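Local structure of guanosine 5'-monophosphate Reductase (Trypanosoma brucei brucei, 6LK4) at residues K92-F97 with G227-G232; R103-H108 with G128-V133. The protein probably catalyses the NADPH-dependent deamination of GMP to IMP, and binds GTP at its cystathionine-beta-synthase (CBS) domain. One frame throughout, in Å; residues are numbered along the deposited sequence.

Contact 1 of 2, residues K92-F97 with G227-G232; sequences KRAQSF and GRLLVG. With GTP (guanosine-5'-triphosphate), chain B.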
loop_
_atom_site.group_PDB
_atom_site.type_symbol
_atom_site.label_atom_id
_atom_site.label_comp_id
_atom_site.label_asym_id
_atom_site.label_seq_id
_atom_site.Cartn_x
_atom_site.Cartn_y
_atom_site.Cartn_z
ATOM N N LYS A 92 -6.996 -21.883 43.665
ATOM C CA LYS A 92 -7.652 -22.114 44.945
ATOM C C LYS A 92 -6.973 -21.335 46.061
ATOM O O LYS A 92 -7.613 -20.974 47.058
ATOM C CB LYS A 92 -7.660 -23.609 45.247
ATOM C CG LYS A 92 -8.623 -24.378 44.378
ATOM C CD LYS A 92 -10.011 -23.743 44.470
ATOM C CE LYS A 92 -11.097 -24.724 44.094
ATOM N NZ LYS A 92 -12.399 -24.035 43.887
ATOM N N ARG A 93 -5.691 -21.041 45.894
ATOM C CA ARG A 93 -4.930 -20.303 46.884
ATOM C C ARG A 93 -5.170 -18.807 46.799
ATOM O O ARG A 93 -4.688 -18.067 47.665
ATOM C CB ARG A 93 -3.440 -20.610 46.699
ATOM C CG ARG A 93 -2.618 -20.548 47.959
ATOM C CD ARG A 93 -3.065 -21.553 48.990
ATOM N NE ARG A 93 -2.528 -21.188 50.288
ATOM C CZ ARG A 93 -1.741 -21.962 51.032
ATOM N NH1 ARG A 93 -1.403 -23.173 50.628
ATOM N NH2 ARG A 93 -1.287 -21.519 52.192
ATOM N N ALA A 94 -5.906 -18.344 45.790
ATOM C CA ALA A 94 -5.982 -16.910 45.532
ATOM C C ALA A 94 -6.725 -16.178 46.645
ATOM O O ALA A 94 -6.290 -15.108 47.097
ATOM C CB ALA A 94 -6.651 -16.669 44.180
ATOM N N GLN A 95 -7.860 -16.728 47.081
ATOM C CA GLN A 95 -8.558 -16.229 48.253
ATOM C C GLN A 95 -9.268 -17.390 48.939
ATOM O O GLN A 95 -9.439 -18.473 48.368
ATOM C CB GLN A 95 -9.541 -15.126 47.875
ATOM C CG GLN A 95 -10.451 -15.497 46.756
ATOM C CD GLN A 95 -11.551 -14.477 46.574
ATOM O OE1 GLN A 95 -11.409 -13.527 45.800
ATOM N NE2 GLN A 95 -12.659 -14.659 47.297
ATOM N N SER A 96 -9.674 -17.160 50.181
ATOM C CA SER A 96 -10.410 -18.172 50.928
ATOM C C SER A 96 -11.051 -17.489 52.120
ATOM O O SER A 96 -10.843 -16.300 52.360
ATOM C CB SER A 96 -9.490 -19.306 51.383
ATOM O OG SER A 96 -10.207 -20.270 52.133
ATOM N N PHE A 97 -11.829 -18.241 52.877
ATOM C CA PHE A 97 -12.228 -17.749 54.194
ATOM C C PHE A 97 -11.237 -18.257 55.240
ATOM O O PHE A 97 -10.463 -17.480 55.805
ATOM C CB PHE A 97 -13.661 -18.153 54.518
ATOM C CG PHE A 97 -14.126 -17.602 55.809
ATOM C CD1 PHE A 97 -14.113 -16.226 56.018
ATOM C CD2 PHE A 97 -14.515 -18.436 56.840
ATOM C CE1 PHE A 97 -14.520 -15.683 57.226
ATOM C CE2 PHE A 97 -14.925 -17.900 58.047
ATOM C CZ PHE A 97 -14.931 -16.520 58.239
ATOM N N GLY A 227 -15.104 -20.585 50.292
ATOM C CA GLY A 227 -14.762 -19.224 49.953
ATOM C C GLY A 227 -13.701 -19.099 48.886
ATOM O O GLY A 227 -13.270 -17.978 48.578
ATOM N N ARG A 228 -13.274 -20.199 48.313
ATOM C CA ARG A 228 -12.264 -20.126 47.288
ATOM C C ARG A 228 -12.892 -19.892 45.925
ATOM O O ARG A 228 -14.047 -20.163 45.720
ATOM C CB ARG A 228 -11.423 -21.397 47.281
ATOM C CG ARG A 228 -10.907 -21.821 48.637
ATOM C CD ARG A 228 -10.106 -23.102 48.578
ATOM N NE ARG A 228 -10.866 -24.214 48.049
ATOM C CZ ARG A 228 -10.416 -25.449 47.965
ATOM N NH1 ARG A 228 -9.216 -25.742 48.378
ATOM N NH2 ARG A 228 -11.164 -26.393 47.476
ATOM N N LEU A 229 -12.116 -19.377 44.992
ATOM C CA LEU A 229 -12.617 -19.146 43.645
ATOM C C LEU A 229 -12.956 -20.460 42.952
ATOM O O LEU A 229 -12.213 -21.440 43.047
ATOM C CB LEU A 229 -11.587 -18.378 42.851
ATOM C CG LEU A 229 -11.288 -16.978 43.395
ATOM C CD1 LEU A 229 -10.144 -16.388 42.578
ATOM C CD2 LEU A 229 -12.513 -16.064 43.356
ATOM N N LEU A 230 -14.119 -20.487 42.295
ATOM C CA LEU A 230 -14.503 -21.608 41.435
ATOM C C LEU A 230 -13.555 -21.749 40.250
ATOM O O LEU A 230 -13.194 -20.757 39.614
ATOM C CB LEU A 230 -15.907 -21.384 40.881
ATOM C CG LEU A 230 -17.158 -21.622 41.708
ATOM C CD1 LEU A 230 -18.351 -21.706 40.769
ATOM C CD2 LEU A 230 -17.010 -22.867 42.496
ATOM N N VAL A 231 -13.205 -22.988 39.903
ATOM C CA VAL A 231 -12.398 -23.254 38.716
ATOM C C VAL A 231 -12.724 -24.648 38.191
ATOM O O VAL A 231 -13.045 -25.560 38.956
ATOM C CB VAL A 231 -10.883 -23.111 39.012
ATOM C CG1 VAL A 231 -10.394 -24.258 39.874
ATOM C CG2 VAL A 231 -10.078 -23.061 37.730
ATOM N N GLY A 232 -12.643 -24.810 36.865
ATOM C CA GLY A 232 -12.786 -26.101 36.228
ATOM C C GLY A 232 -11.547 -26.442 35.412
ATOM O O GLY A 232 -10.692 -25.594 35.156
HETATM O O3B GTP B . -2.751 -8.665 47.308
HETATM P PB GTP B . -3.877 -8.996 48.406
HETATM O O1B GTP B . -5.113 -9.570 47.738
HETATM O O2B GTP B . -4.224 -7.749 49.200
HETATM O O3A GTP B . -3.143 -10.091 49.332
HETATM P PA GTP B . -2.507 -9.801 50.786
HETATM O O1A GTP B . -2.884 -8.460 51.370
HETATM O O2A GTP B . -1.023 -9.989 50.689
HETATM O "O5'" GTP B . -3.163 -10.936 51.717
HETATM C "C5'" GTP B . -2.915 -12.297 51.482
HETATM C "C4'" GTP B . -3.929 -12.911 50.519
HETATM O "O4'" GTP B . -3.341 -14.107 50.043
HETATM C "C3'" GTP B . -5.256 -13.305 51.145
HETATM O "O3'" GTP B . -6.275 -13.141 50.179
HETATM C "C2'" GTP B . -5.088 -14.779 51.438
HETATM O "O2'" GTP B . -6.278 -15.534 51.401
HETATM C "C1'" GTP B . -4.132 -15.225 50.352
HETATM N N9 GTP B . -3.316 -16.287 50.931
HETATM C C8 GTP B . -3.222 -17.562 50.461
HETATM N N7 GTP B . -2.400 -18.248 51.279
HETATM C C5 GTP B . -1.980 -17.418 52.264
HETATM C C6 GTP B . -1.135 -17.617 53.344
HETATM O O6 GTP B . -0.630 -18.739 53.502
HETATM N N1 GTP B . -0.866 -16.571 54.211
HETATM C C2 GTP B . -1.440 -15.337 53.986
HETATM N N2 GTP B . -1.196 -14.315 54.807
HETATM N N3 GTP B . -2.275 -15.151 52.900
HETATM C C4 GTP B . -2.545 -16.176 52.056
#
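Gly-227 meets the other segment at Ser-96 and Phe-97. Its CA lies 4.3 Å from Phe-97 N, and its carbonyl oxygen approaches Ser-96 CA. The backbone here is close, and the positive phi of 87° suits a glycine. Next, Arg-228 brings its CA against Gln-95 O in a CA-H...O contact of 3.4 Å. Its side chain then runs past Lys-92 O and turns at chi3 (-59°). That bend sets the guanidinium across the Lys-92 chain at about a right angle. Lys-92 CD rests over one face of the guanidinium, 3.7 Å above the plane and toward its rim. Leu-229 follows with two different contacts. Its carbonyl oxygen accepts a hydrogen bond of 2.7 Å from Lys-92 NZ, which comes in tilted 35° from the carbonyl plane. Its side chain splits: CD1 touches Ala-94 CB, while CD2 lies 3.7 Å from Gln-95 OE1. Helix 60-69 packs on the same leucine. Val-231 adds a looser touch, CG1 to Lys-92 CE at 4.3 Å.

Arg-93, next to Lys-92, turns the other way and donates from NE and NH2 to N7 and O6 of the GTP guanine. Lys-92 NZ and Arg-228 NE lie 4.4 Å apart because both reach Asp-224 OD2, each in a salt bridge. Asp-254 is a second salt-bridge partner of the lysine. With its bond to Leu-229 O and these two carboxylates, the buried ammonium fixes the end of helix 81-92 against the chain entering barrel strand 232-235.

Contact 2 of 2, residues R103-H108 with G128-V133; sequences RIILPH and GCLLVV. With GTP (guanosine-5'-triphosphate), chain B.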
loop_
_atom_site.group_PDB
_atom_site.type_symbol
_atom_site.label_atom_id
_atom_site.label_comp_id
_atom_site.label_asym_id
_atom_site.label_seq_id
_atom_site.Cartn_x
_atom_site.Cartn_y
_atom_site.Cartn_z
ATOM N N ARG A 103 1.137 -20.185 55.368
ATOM C CA ARG A 103 2.597 -20.164 55.324
ATOM C C ARG A 103 3.168 -19.755 56.673
ATOM O O ARG A 103 2.689 -18.806 57.303
ATOM C CB ARG A 103 3.093 -19.220 54.240
ATOM C CG ARG A 103 2.528 -19.518 52.863
ATOM C CD ARG A 103 2.765 -20.965 52.462
ATOM N NE ARG A 103 4.146 -21.162 52.038
ATOM C CZ ARG A 103 4.681 -22.330 51.702
ATOM N NH1 ARG A 103 3.958 -23.441 51.722
ATOM N NH2 ARG A 103 5.948 -22.376 51.343
ATOM N N ILE A 104 4.194 -20.486 57.113
ATOM C CA ILE A 104 4.828 -20.279 58.409
ATOM C C ILE A 104 6.307 -19.925 58.207
ATOM O O ILE A 104 6.824 -19.906 57.096
ATOM C CB ILE A 104 4.675 -21.504 59.324
ATOM C CG1 ILE A 104 5.359 -22.710 58.683
ATOM C CG2 ILE A 104 3.213 -21.804 59.562
ATOM C CD1 ILE A 104 5.386 -23.916 59.566
ATOM N N ILE A 105 6.980 -19.624 59.316
ATOM C CA ILE A 105 8.417 -19.357 59.311
ATOM C C ILE A 105 8.919 -19.539 60.735
ATOM O O ILE A 105 8.141 -19.520 61.693
ATOM C CB ILE A 105 8.736 -17.938 58.768
ATOM C CG1 ILE A 105 10.196 -17.858 58.311
ATOM C CG2 ILE A 105 8.392 -16.856 59.806
ATOM C CD1 ILE A 105 10.585 -16.533 57.745
ATOM N N LEU A 106 10.206 -19.704 60.879
ATOM C CA LEU A 106 10.692 -19.991 62.224
ATOM C C LEU A 106 11.402 -18.785 62.824
ATOM O O LEU A 106 11.986 -17.979 62.097
ATOM C CB LEU A 106 11.639 -21.184 62.195
ATOM C CG LEU A 106 10.898 -22.388 61.647
ATOM C CD1 LEU A 106 11.888 -23.500 61.323
ATOM C CD2 LEU A 106 9.811 -22.813 62.640
ATOM N N PRO A 107 11.380 -18.647 64.150
ATOM C CA PRO A 107 11.831 -17.382 64.761
ATOM C C PRO A 107 13.294 -17.042 64.527
ATOM O O PRO A 107 13.641 -15.851 64.514
ATOM C CB PRO A 107 11.525 -17.583 66.254
ATOM C CG PRO A 107 11.338 -19.049 66.437
ATOM C CD PRO A 107 10.802 -19.568 65.141
ATOM N N HIS A 108 14.163 -18.035 64.330
ATOM C CA HIS A 108 15.577 -17.780 64.080
ATOM C C HIS A 108 15.922 -17.715 62.597
ATOM O O HIS A 108 17.098 -17.814 62.245
ATOM C CB HIS A 108 16.441 -18.835 64.770
ATOM C CG HIS A 108 16.346 -18.797 66.263
ATOM N ND1 HIS A 108 16.505 -17.635 66.989
ATOM C CD2 HIS A 108 16.075 -19.771 67.163
ATOM C CE1 HIS A 108 16.347 -17.896 68.274
ATOM N NE2 HIS A 108 16.085 -19.185 68.406
ATOM N N GLY A 128 0.268 -12.376 52.311
ATOM C CA GLY A 128 0.309 -11.136 53.064
ATOM C C GLY A 128 1.004 -11.206 54.402
ATOM O O GLY A 128 1.333 -10.163 54.969
ATOM N N CYS A 129 1.237 -12.392 54.936
ATOM C CA CYS A 129 1.965 -12.455 56.188
ATOM C C CYS A 129 2.540 -13.851 56.324
ATOM O O CYS A 129 2.151 -14.774 55.613
ATOM C CB CYS A 129 1.066 -12.119 57.378
ATOM S SG CYS A 129 0.113 -13.531 57.900
ATOM N N LEU A 130 3.475 -13.992 57.239
ATOM C CA LEU A 130 3.992 -15.288 57.630
ATOM C C LEU A 130 3.722 -15.465 59.111
ATOM O O LEU A 130 3.909 -14.526 59.902
ATOM C CB LEU A 130 5.492 -15.417 57.365
ATOM C CG LEU A 130 5.920 -15.331 55.905
ATOM C CD1 LEU A 130 7.429 -15.305 55.822
ATOM C CD2 LEU A 130 5.349 -16.498 55.108
ATOM N N LEU A 131 3.250 -16.652 59.480
ATOM C CA LEU A 131 3.029 -16.953 60.883
ATOM C C LEU A 131 4.291 -17.592 61.444
ATOM O O LEU A 131 4.813 -18.557 60.880
ATOM C CB LEU A 131 1.802 -17.846 61.059
ATOM C CG LEU A 131 0.599 -17.013 60.615
ATOM C CD1 LEU A 131 -0.589 -17.877 60.298
ATOM C CD2 LEU A 131 0.256 -15.948 61.655
ATOM N N VAL A 132 4.803 -17.015 62.522
ATOM C CA VAL A 132 6.023 -17.497 63.152
ATOM C C VAL A 132 5.625 -18.558 64.165
ATOM O O VAL A 132 4.893 -18.271 65.119
ATOM C CB VAL A 132 6.802 -16.349 63.815
ATOM C CG1 VAL A 132 8.223 -16.782 64.103
ATOM C CG2 VAL A 132 6.794 -15.125 62.918
ATOM N N VAL A 133 6.079 -19.788 63.945
ATOM C CA VAL A 133 5.739 -20.899 64.818
ATOM C C VAL A 133 7.033 -21.532 65.299
ATOM O O VAL A 133 8.114 -21.247 64.785
ATOM C CB VAL A 133 4.828 -21.939 64.128
ATOM C CG1 VAL A 133 3.521 -21.295 63.722
ATOM C CG2 VAL A 133 5.524 -22.541 62.930
HETATM O O3B GTP B . -2.751 -8.665 47.308
HETATM P PB GTP B . -3.877 -8.996 48.406
HETATM O O1B GTP B . -5.113 -9.570 47.738
HETATM O O2B GTP B . -4.224 -7.749 49.200
HETATM O O3A GTP B . -3.143 -10.091 49.332
HETATM P PA GTP B . -2.507 -9.801 50.786
HETATM O O1A GTP B . -2.884 -8.460 51.370
HETATM O O2A GTP B . -1.023 -9.989 50.689
HETATM O "O5'" GTP B . -3.163 -10.936 51.717
HETATM C "C5'" GTP B . -2.915 -12.297 51.482
HETATM C "C4'" GTP B . -3.929 -12.911 50.519
HETATM O "O4'" GTP B . -3.341 -14.107 50.043
HETATM C "C3'" GTP B . -5.256 -13.305 51.145
HETATM O "O3'" GTP B . -6.275 -13.141 50.179
HETATM C "C2'" GTP B . -5.088 -14.779 51.438
HETATM O "O2'" GTP B . -6.278 -15.534 51.401
HETATM C "C1'" GTP B . -4.132 -15.225 50.352
HETATM N N9 GTP B . -3.316 -16.287 50.931
HETATM C C8 GTP B . -3.222 -17.562 50.461
HETATM N N7 GTP B . -2.400 -18.248 51.279
HETATM C C5 GTP B . -1.980 -17.418 52.264
HETATM C C6 GTP B . -1.135 -17.617 53.344
HETATM O O6 GTP B . -0.630 -18.739 53.502
HETATM N N1 GTP B . -0.866 -16.571 54.211
HETATM C C2 GTP B . -1.440 -15.337 53.986
HETATM N N2 GTP B . -1.196 -14.315 54.807
HETATM N N3 GTP B . -2.275 -15.151 52.900
HETATM C C4 GTP B . -2.545 -16.176 52.056
#
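Strands 104-105 and 130-133 pair in parallel, as the two strands of a beta-alpha-beta unit in the first CBS motif. Helix 111-118 lies between them in the chain. Ile-104 is in register with Leu-131, and Ile-105 with Val-132. Strand 104-105 is outermost in this chain's small mixed sheet, and strand 141-145 flanks 130-133 on its other side.

Three backbone hydrogen bonds make the ladder. Leu-131 N bonds to Arg-103 O at 3.1 Å. Ile-105 N bonds to Leu-131 O, and Val-133 N bonds to Ile-105 O. The Ile-105 backbone is therefore held through both its N and its O.

Side chains pack on both faces of the pair. On the face of Ile-104, its CG1 sits between the backbone N and the carbonyl carbon (chi1 62°). This carries CD1 to Val-133 CG2, 3.6 Å away, and the two side chains cross at about a right angle. On the face of Ile-105, CG2 lies beside Val-132 CG2 at 3.9 Å, both side chains pointing the same way. The CD1 of Ile-105 also touches Leu-130 CD1, and Val-159 of helix 159-162 packs on Ile-105 and Val-132. Beyond the strand, Pro-107 CD packs against Val-132 CG1.

The GTP-facing end of the pair binds the guanine. Leu-130 CD2 packs on Arg-103 CB at 3.6 Å, beside the backbone that meets the base. Arg-103 N donates to GTP O6 at 2.9 Å. On the other strand's side, GTP N2 makes a weak hydrogen bond of 3.4 Å to Cys-129 SG.

Overall arrangement
Contact 2 is nested in the chain loop that contact 1 closes. The centre of contact 1 lies about 9 Å from the chain centre, where the entry to and return from the CBS region run together beside the barrel. Contact 2 lies farther out, at about 31 Å, within the first CBS motif. The centres of the two contacts are about 22 Å apart, yet their segments meet in packing, Arg-93 NH2 lying 4.1 Å from Arg-103 CD. GTP joins them, and one guanine oxygen is shared by the two contacts. Asp-211 of helix 209-216 adds a further hydrogen bond to the GTP. The bound nucleotide therefore bridges segment 92-97 and the guanine-facing end of the 104-105/130-133 pair, consistent with allosteric regulation through this domain.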